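Local coordinates for membrane-fusion protein (Streptococcus pneumoniae, PDB 5XU0) that probably serves as the membrane-fusion (adaptor) component of a MacAB-like efflux pump, assembling with further copies of itself into a channel, at residues Gly7-Phe19 / Gln166-Lys180. The protein carries 2 engineered substitutions. Numbering follows the deposited sequence.
Sequences GTVTAKNEQYVYF and QVMVHIVSNENLQVK
H170 and E14 form the polar centre of this contact: NE2 of the imidazole donates to E14 OE1 over 2.8 Å, meeting the oxygen nearly along its C-O axis. The same imidazole lies flat on Y16, a face-to-face stack with ring planes at 19°, the phenol's CE1 sitting over the middle of the histidine ring. With CG of H170 anti to its own backbone N (chi1 -175°) and that of Y16 beside its N, the two side chains run alongside each other from a non-hydrogen-bonded antiparallel pair. The bond to E14 and the stack on Y16 together probably fix the rotation of the imidazole, with Q15 O near its edge.

Backbone pairing carries the rest, illustrating how two chain passages can link two domains: the six-stranded beta-barrel, which holds 7-10 and 178-180, and the barrel-sandwich (lipoyl-like) domain, whose sheet holds 14-18 and 167-172, consistent with the modular build of membrane-fusion proteins. The 14-18/167-172 ladder is interrupted by a classic beta bulge, where V17 O accepts from both M168 N and V169 N, after which F19 N bonds to Q166 O. In the barrel ladder T8 and T10 bond to K180 and Q178. Loops separate the ladders and the register slips by two; the S173 N to N13 O bond lies at the near end of the 14-18/167-172 ladder.

Packing follows the ladders. V17 CG2 presses on V169 CB, and V9 CG2 meets V179 CG1 at 3.6 Å. The aliphatic chain of K180 crosses T10 at about a right angle.

Outward, H170 meets Y219 of a third subunit edge-to-face, and Y18 OH bonds N156 O of a second. Strand 148-153 continues the sheet beyond 167-172, strand 42-46 packs against M168, V169 and I171, and strand 239-246 flanks 178-183 in the barrel.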
ATOM      1  N   GLY B   7     -25.676   3.612  30.221  1.00 86.87           N
ATOM      2  CA  GLY B   7     -25.608   3.782  28.782  1.00 83.69           C
ATOM      3  C   GLY B   7     -25.287   5.221  28.451  1.00 88.07           C
ATOM      4  O   GLY B   7     -25.339   6.109  29.308  1.00 90.30           O
ATOM      5  N   THR B   8     -24.949   5.440  27.185  1.00 86.76           N
ATOM      6  CA  THR B   8     -24.629   6.775  26.708  1.00 91.13           C
ATOM      7  C   THR B   8     -25.593   7.184  25.604  1.00 99.63           C
ATOM      8  O   THR B   8     -26.113   6.342  24.857  1.00 94.76           O
ATOM      9  CB  THR B   8     -23.184   6.865  26.204  1.00 81.10           C
ATOM     10  OG1 THR B   8     -22.963   5.881  25.189  1.00121.11           O
ATOM     11  CG2 THR B   8     -22.211   6.632  27.346  1.00 82.95           C
ATOM     12  N   VAL B   9     -25.835   8.493  25.528  1.00 99.03           N
ATOM     13  CA  VAL B   9     -26.685   9.068  24.493  1.00 91.60           C
ATOM     14  C   VAL B   9     -25.894   9.090  23.192  1.00 92.53           C
ATOM     15  O   VAL B   9     -24.915   9.828  23.058  1.00 96.83           O
ATOM     16  CB  VAL B   9     -27.176  10.470  24.871  1.00 98.18           C
ATOM     17  CG1 VAL B   9     -28.236  10.943  23.880  1.00 85.87           C
ATOM     18  CG2 VAL B   9     -27.729  10.466  26.281  1.00 92.43           C
ATOM     19  N   THR B  10     -26.306   8.263  22.242  1.00 86.38           N
ATOM     20  CA  THR B  10     -25.691   8.220  20.931  1.00 84.42           C
ATOM     21  C   THR B  10     -26.732   8.567  19.880  1.00 90.37           C
ATOM     22  O   THR B  10     -27.942   8.472  20.110  1.00 91.67           O
ATOM     23  CB  THR B  10     -25.093   6.840  20.632  1.00 78.43           C
ATOM     24  OG1 THR B  10     -26.095   6.010  20.032  1.00 96.13           O
ATOM     25  CG2 THR B  10     -24.605   6.182  21.910  1.00 92.90           C
ATOM     26  N   ALA B  11     -26.250   8.977  18.720  1.00 88.48           N
ATOM     27  CA  ALA B  11     -27.153   9.209  17.612  1.00 88.11           C
ATOM     28  C   ALA B  11     -27.396   7.911  16.858  1.00 84.84           C
ATOM     29  O   ALA B  11     -26.669   6.925  17.010  1.00 74.91           O
ATOM     30  CB  ALA B  11     -26.601  10.271  16.675  1.00 68.08           C
ATOM     31  N   LYS B  12     -28.446   7.920  16.042  1.00 80.36           N
ATOM     32  CA  LYS B  12     -28.829   6.750  15.268  1.00 85.12           C
ATOM     33  C   LYS B  12     -28.213   6.768  13.876  1.00 86.85           C
ATOM     34  O   LYS B  12     -27.638   5.768  13.433  1.00 83.05           O
ATOM     35  CB  LYS B  12     -30.354   6.671  15.172  1.00 85.77           C
ATOM     36  CG  LYS B  12     -30.865   5.605  14.226  1.00 82.72           C
ATOM     37  CD  LYS B  12     -32.365   5.444  14.359  1.00 81.99           C
ATOM     38  CE  LYS B  12     -32.840   4.168  13.689  1.00 94.15           C
ATOM     39  NZ  LYS B  12     -34.285   3.923  13.938  1.00104.81           N
ATOM     40  N   ASN B  13     -28.315   7.896  13.184  1.00 94.37           N
ATOM     41  CA  ASN B  13     -27.908   8.009  11.793  1.00 83.52           C
ATOM     42  C   ASN B  13     -26.732   8.966  11.677  1.00 92.58           C
ATOM     43  O   ASN B  13     -26.748  10.053  12.264  1.00 93.68           O
ATOM     44  CB  ASN B  13     -29.076   8.489  10.932  1.00 78.22           C
ATOM     45  CG  ASN B  13     -30.298   7.607  11.076  1.00 95.96           C
ATOM     46  OD1 ASN B  13     -30.217   6.387  10.929  1.00 95.93           O
ATOM     47  ND2 ASN B  13     -31.439   8.219  11.375  1.00100.83           N
ATOM     48  N   GLU B  14     -25.718   8.557  10.921  1.00 81.96           N
ATOM     49  CA  GLU B  14     -24.545   9.384  10.695  1.00 80.66           C
ATOM     50  C   GLU B  14     -23.962   9.035   9.334  1.00 88.98           C
ATOM     51  O   GLU B  14     -24.356   8.056   8.696  1.00 88.74           O
ATOM     52  CB  GLU B  14     -23.502   9.191  11.800  1.00 83.40           C
ATOM     53  CG  GLU B  14     -23.070   7.746  11.977  1.00 81.44           C
ATOM     54  CD  GLU B  14     -21.767   7.612  12.734  1.00 88.65           C
ATOM     55  OE1 GLU B  14     -20.993   8.592  12.765  1.00 89.60           O
ATOM     56  OE2 GLU B  14     -21.513   6.524  13.294  1.00106.05           O
ATOM     57  N   GLN B  15     -23.011   9.856   8.898  1.00 84.06           N
ATOM     58  CA  GLN B  15     -22.367   9.667   7.609  1.00 87.15           C
ATOM     59  C   GLN B  15     -20.974  10.274   7.643  1.00 90.26           C
ATOM     60  O   GLN B  15     -20.802  11.437   8.033  1.00 89.44           O
ATOM     61  CB  GLN B  15     -23.187  10.294   6.477  1.00 86.53           C
ATOM     62  CG  GLN B  15     -22.633  10.014   5.094  1.00 90.87           C
ATOM     63  CD  GLN B  15     -23.333  10.803   4.011  1.00 94.01           C
ATOM     64  OE1 GLN B  15     -23.393  12.031   4.060  1.00104.30           O
ATOM     65  NE2 GLN B  15     -23.862  10.100   3.019  1.00100.32           N
ATOM     66  N   TYR B  16     -19.991   9.467   7.257  1.00 82.50           N
ATOM     67  CA  TYR B  16     -18.637   9.918   6.986  1.00 82.47           C
ATOM     68  C   TYR B  16     -18.422   9.945   5.480  1.00 83.69           C
ATOM     69  O   TYR B  16     -18.797   9.004   4.774  1.00 77.64           O
ATOM     70  CB  TYR B  16     -17.593   8.991   7.618  1.00 81.40           C
ATOM     71  CG  TYR B  16     -17.664   8.837   9.120  1.00 84.03           C
ATOM     72  CD1 TYR B  16     -16.922   9.662   9.956  1.00 73.26           C
ATOM     73  CD2 TYR B  16     -18.444   7.844   9.702  1.00 76.73           C
ATOM     74  CE1 TYR B  16     -16.969   9.517  11.329  1.00 84.81           C
ATOM     75  CE2 TYR B  16     -18.498   7.691  11.077  1.00 90.42           C
ATOM     76  CZ  TYR B  16     -17.758   8.531  11.884  1.00 94.42           C
ATOM     77  OH  TYR B  16     -17.806   8.385  13.253  1.00 87.73           O
ATOM     78  N   VAL B  17     -17.822  11.021   4.987  1.00 71.05           N
ATOM     79  CA  VAL B  17     -17.317  11.055   3.623  1.00 77.73           C
ATOM     80  C   VAL B  17     -15.805  11.223   3.722  1.00 81.42           C
ATOM     81  O   VAL B  17     -15.298  12.210   4.283  1.00 78.86           O
ATOM     82  CB  VAL B  17     -17.989  12.133   2.749  1.00 80.91           C
ATOM     83  CG1 VAL B  17     -19.507  12.012   2.849  1.00 68.97           C
ATOM     84  CG2 VAL B  17     -17.531  13.543   3.062  1.00 85.75           C
ATOM     85  N   TYR B  18     -15.099  10.197   3.261  1.00 84.63           N
ATOM     86  CA  TYR B  18     -13.648  10.133   3.225  1.00 82.00           C
ATOM     87  C   TYR B  18     -13.161  10.522   1.839  1.00 70.72           C
ATOM     88  O   TYR B  18     -13.889  10.402   0.851  1.00 83.07           O
ATOM     89  CB  TYR B  18     -13.141   8.723   3.556  1.00 82.71           C
ATOM     90  CG  TYR B  18     -13.762   8.063   4.772  1.00 90.70           C
ATOM     91  CD1 TYR B  18     -13.289   8.325   6.049  1.00 81.74           C
ATOM     92  CD2 TYR B  18     -14.804   7.150   4.639  1.00 82.20           C
ATOM     93  CE1 TYR B  18     -13.841   7.707   7.156  1.00 81.94           C
ATOM     94  CE2 TYR B  18     -15.361   6.529   5.743  1.00 89.47           C
ATOM     95  CZ  TYR B  18     -14.878   6.811   6.998  1.00 92.21           C
ATOM     96  OH  TYR B  18     -15.430   6.198   8.105  1.00 97.50           O
ATOM     97  N   PHE B  19     -11.916  10.979   1.774  1.00 74.18           N
ATOM     98  CA  PHE B  19     -11.316  11.327   0.494  1.00 84.94           C
ATOM     99  C   PHE B  19     -11.229  10.100  -0.408  1.00 84.01           C
ATOM    100  O   PHE B  19     -11.035   8.971   0.053  1.00 86.35           O
ATOM    101  CB  PHE B  19      -9.926  11.926   0.709  1.00 86.37           C
ATOM    102  CG  PHE B  19      -9.269  12.400  -0.553  1.00 90.39           C
ATOM    103  CD1 PHE B  19      -9.564  13.646  -1.078  1.00 90.37           C
ATOM    104  CD2 PHE B  19      -8.355  11.598  -1.217  1.00102.02           C
ATOM    105  CE1 PHE B  19      -8.962  14.084  -2.241  1.00 98.59           C
ATOM    106  CE2 PHE B  19      -7.749  12.030  -2.380  1.00109.24           C
ATOM    107  CZ  PHE B  19      -8.053  13.276  -2.892  1.00109.28           C
ATOM    108  N   GLN B 166      -8.907   9.306   5.495  1.00102.36           N
ATOM    109  CA  GLN B 166      -8.986  10.757   5.668  1.00 98.38           C
ATOM    110  C   GLN B 166     -10.453  11.168   5.710  1.00 97.33           C
ATOM    111  O   GLN B 166     -11.100  11.308   4.669  1.00 83.85           O
ATOM    112  CB  GLN B 166      -8.239  11.472   4.547  1.00 92.48           C
ATOM    113  CG  GLN B 166      -6.784  11.052   4.402  1.00102.23           C
ATOM    114  CD  GLN B 166      -5.838  12.237   4.316  1.00104.75           C
ATOM    115  OE1 GLN B 166      -5.332  12.567   3.245  1.00106.54           O
ATOM    116  NE2 GLN B 166      -5.597  12.884   5.450  1.00117.50           N
ATOM    117  N   VAL B 167     -10.983  11.364   6.916  1.00 99.34           N
ATOM    118  CA  VAL B 167     -12.346  11.865   7.062  1.00 88.51           C
ATOM    119  C   VAL B 167     -12.384  13.302   6.566  1.00 91.42           C
ATOM    120  O   VAL B 167     -11.707  14.178   7.117  1.00 85.20           O
ATOM    121  CB  VAL B 167     -12.817  11.784   8.519  1.00 93.06           C
ATOM    122  CG1 VAL B 167     -14.212  12.395   8.658  1.00 81.59           C
ATOM    123  CG2 VAL B 167     -12.773  10.354   9.034  1.00 75.45           C
HETATM  124  N   MSE B 168     -13.179  13.556   5.534  1.00 86.01           N
HETATM  125  CA  MSE B 168     -13.288  14.912   5.023  1.00 88.07           C
HETATM  126  C   MSE B 168     -14.523  15.618   5.561  1.00 95.45           C
HETATM  127  O   MSE B 168     -14.456  16.800   5.895  1.00 86.95           O
HETATM  128  CB  MSE B 168     -13.293  14.921   3.500  1.00100.17           C
HETATM  129  CG  MSE B 168     -11.976  15.379   2.899  1.00119.53           C
HETATM  130 SE   MSE B 168     -12.217  16.092   1.115  1.00249.82          SE
HETATM  131  CE  MSE B 168     -13.134  14.564   0.355  1.00 74.37           C
ATOM    132  N   VAL B 169     -15.654  14.916   5.659  1.00 86.58           N
ATOM    133  CA  VAL B 169     -16.846  15.525   6.247  1.00 76.00           C
ATOM    134  C   VAL B 169     -17.594  14.483   7.065  1.00 85.08           C
ATOM    135  O   VAL B 169     -17.823  13.365   6.597  1.00 75.91           O
ATOM    136  CB  VAL B 169     -17.764  16.158   5.181  1.00 82.77           C
ATOM    137  CG1 VAL B 169     -19.152  16.415   5.732  1.00 87.33           C
ATOM    138  CG2 VAL B 169     -17.172  17.451   4.693  1.00 86.25           C
ATOM    139  N   HIS B 170     -17.978  14.857   8.285  1.00 83.45           N
ATOM    140  CA  HIS B 170     -18.729  14.002   9.190  1.00 76.99           C
ATOM    141  C   HIS B 170     -20.001  14.720   9.607  1.00 80.71           C
ATOM    142  O   HIS B 170     -19.941  15.840  10.137  1.00 86.81           O
ATOM    143  CB  HIS B 170     -17.901  13.634  10.421  1.00 82.15           C
ATOM    144  CG  HIS B 170     -18.576  12.659  11.334  1.00 88.41           C
ATOM    145  ND1 HIS B 170     -18.161  12.445  12.630  1.00 75.60           N
ATOM    146  CD2 HIS B 170     -19.635  11.839  11.136  1.00 84.97           C
ATOM    147  CE1 HIS B 170     -18.936  11.535  13.192  1.00 80.81           C
ATOM    148  NE2 HIS B 170     -19.839  11.152  12.307  1.00 84.13           N
ATOM    149  N   ILE B 171     -21.141  14.070   9.359  1.00 80.21           N
ATOM    150  CA  ILE B 171     -22.462  14.620   9.641  1.00 81.11           C
ATOM    151  C   ILE B 171     -23.243  13.573  10.421  1.00 85.13           C
ATOM    152  O   ILE B 171     -23.022  12.368  10.264  1.00 78.46           O
ATOM    153  CB  ILE B 171     -23.214  15.021   8.344  1.00 94.08           C
ATOM    154  CG1 ILE B 171     -23.735  13.796   7.589  1.00103.44           C
ATOM    155  CG2 ILE B 171     -22.317  15.825   7.427  1.00 86.41           C
ATOM    156  CD1 ILE B 171     -25.075  13.303   8.098  1.00 90.94           C
ATOM    157  N   VAL B 172     -24.163  14.030  11.268  1.00 93.97           N
ATOM    158  CA  VAL B 172     -24.927  13.104  12.097  1.00 92.50           C
ATOM    159  C   VAL B 172     -26.237  13.761  12.511  1.00 91.07           C
ATOM    160  O   VAL B 172     -26.274  14.944  12.859  1.00 88.47           O
ATOM    161  CB  VAL B 172     -24.105  12.642  13.322  1.00 89.41           C
ATOM    162  CG1 VAL B 172     -23.496  13.821  14.029  1.00 85.59           C
ATOM    163  CG2 VAL B 172     -24.962  11.867  14.265  1.00 90.76           C
ATOM    164  N   SER B 173     -27.316  12.979  12.466  1.00 91.72           N
ATOM    165  CA  SER B 173     -28.639  13.478  12.816  1.00 99.65           C
ATOM    166  C   SER B 173     -28.757  13.674  14.320  1.00103.55           C
ATOM    167  O   SER B 173     -28.511  12.747  15.100  1.00 98.97           O
ATOM    168  CB  SER B 173     -29.715  12.507  12.331  1.00108.80           C
ATOM    169  OG  SER B 173     -31.011  12.939  12.719  1.00 98.71           O
ATOM    170  N   ASN B 174     -29.135  14.884  14.728  1.00103.38           N
ATOM    171  CA  ASN B 174     -29.451  15.161  16.120  1.00 97.59           C
ATOM    172  C   ASN B 174     -30.920  14.916  16.437  1.00 98.90           C
ATOM    173  O   ASN B 174     -31.376  15.259  17.533  1.00109.04           O
ATOM    174  CB  ASN B 174     -29.061  16.597  16.483  1.00101.44           C
ATOM    175  CG  ASN B 174     -28.762  16.763  17.965  1.00113.01           C
ATOM    176  OD1 ASN B 174     -28.863  15.811  18.740  1.00103.65           O
ATOM    177  ND2 ASN B 174     -28.389  17.975  18.364  1.00110.65           N
ATOM    178  N   GLU B 175     -31.670  14.353  15.497  1.00106.09           N
ATOM    179  CA  GLU B 175     -32.986  13.803  15.762  1.00105.17           C
ATOM    180  C   GLU B 175     -32.864  12.287  15.886  1.00 99.40           C
ATOM    181  O   GLU B 175     -31.797  11.710  15.662  1.00106.74           O
ATOM    182  CB  GLU B 175     -33.977  14.199  14.664  1.00114.76           C
ATOM    183  CG  GLU B 175     -33.909  15.663  14.247  1.00120.52           C
ATOM    184  CD  GLU B 175     -33.142  15.873  12.951  1.00137.58           C
ATOM    185  OE1 GLU B 175     -33.609  16.668  12.106  1.00128.84           O
ATOM    186  OE2 GLU B 175     -32.073  15.248  12.775  1.00125.74           O
ATOM    187  N   ASN B 176     -33.972  11.640  16.240  1.00 99.68           N
ATOM    188  CA  ASN B 176     -34.027  10.194  16.464  1.00 93.59           C
ATOM    189  C   ASN B 176     -32.838   9.721  17.300  1.00 94.61           C
ATOM    190  O   ASN B 176     -32.063   8.853  16.898  1.00 96.69           O
ATOM    191  CB  ASN B 176     -34.092   9.425  15.145  1.00 84.33           C
ATOM    192  CG  ASN B 176     -35.016  10.068  14.135  1.00103.21           C
ATOM    193  OD1 ASN B 176     -35.858  10.896  14.481  1.00116.37           O
ATOM    194  ND2 ASN B 176     -34.865   9.682  12.872  1.00113.13           N
ATOM    195  N   LEU B 177     -32.693  10.330  18.474  1.00 99.51           N
ATOM    196  CA  LEU B 177     -31.600   9.959  19.358  1.00 86.92           C
ATOM    197  C   LEU B 177     -31.874   8.609  20.011  1.00 85.53           C
ATOM    198  O   LEU B 177     -33.017   8.159  20.121  1.00 92.53           O
ATOM    199  CB  LEU B 177     -31.383  11.031  20.426  1.00 85.16           C
ATOM    200  CG  LEU B 177     -30.170  11.934  20.202  1.00 81.79           C
ATOM    201  CD1 LEU B 177     -30.258  12.597  18.846  1.00100.17           C
ATOM    202  CD2 LEU B 177     -30.063  12.979  21.299  1.00 77.63           C
ATOM    203  N   GLN B 178     -30.795   7.950  20.434  1.00 88.40           N
ATOM    204  CA  GLN B 178     -30.877   6.663  21.112  1.00 94.19           C
ATOM    205  C   GLN B 178     -29.890   6.666  22.273  1.00 86.78           C
ATOM    206  O   GLN B 178     -29.134   7.623  22.470  1.00 85.73           O
ATOM    207  CB  GLN B 178     -30.596   5.503  20.142  1.00 91.19           C
ATOM    208  CG  GLN B 178     -31.361   5.580  18.824  1.00 91.64           C
ATOM    209  CD  GLN B 178     -31.229   4.323  17.983  1.00 91.23           C
ATOM    210  OE1 GLN B 178     -32.222   3.665  17.671  1.00 91.88           O
ATOM    211  NE2 GLN B 178     -30.002   3.992  17.600  1.00 78.69           N
ATOM    212  N   VAL B 179     -29.906   5.595  23.061  1.00 79.72           N
ATOM    213  CA  VAL B 179     -28.860   5.359  24.053  1.00 95.62           C
ATOM    214  C   VAL B 179     -28.432   3.903  23.946  1.00 88.23           C
ATOM    215  O   VAL B 179     -29.260   3.018  23.698  1.00 84.52           O
ATOM    216  CB  VAL B 179     -29.311   5.696  25.495  1.00102.72           C
ATOM    217  CG1 VAL B 179     -29.199   7.169  25.773  1.00 99.56           C
ATOM    218  CG2 VAL B 179     -30.720   5.297  25.715  1.00 92.59           C
ATOM    219  N   LYS B 180     -27.134   3.654  24.122  1.00 86.02           N
ATOM    220  CA  LYS B 180     -26.626   2.294  24.016  1.00 85.13           C
ATOM    221  C   LYS B 180     -25.678   1.963  25.156  1.00 90.65           C
ATOM    222  O   LYS B 180     -25.156   2.841  25.850  1.00 86.49           O
ATOM    223  CB  LYS B 180     -25.915   2.030  22.682  1.00 86.64           C
ATOM    224  CG  LYS B 180     -26.313   2.908  21.508  1.00 92.55           C
ATOM    225  CD  LYS B 180     -25.519   2.477  20.289  1.00 91.54           C
ATOM    226  CE  LYS B 180     -26.148   2.979  19.004  1.00100.98           C
ATOM    227  NZ  LYS B 180     -25.379   2.555  17.808  1.00 96.65           N
TER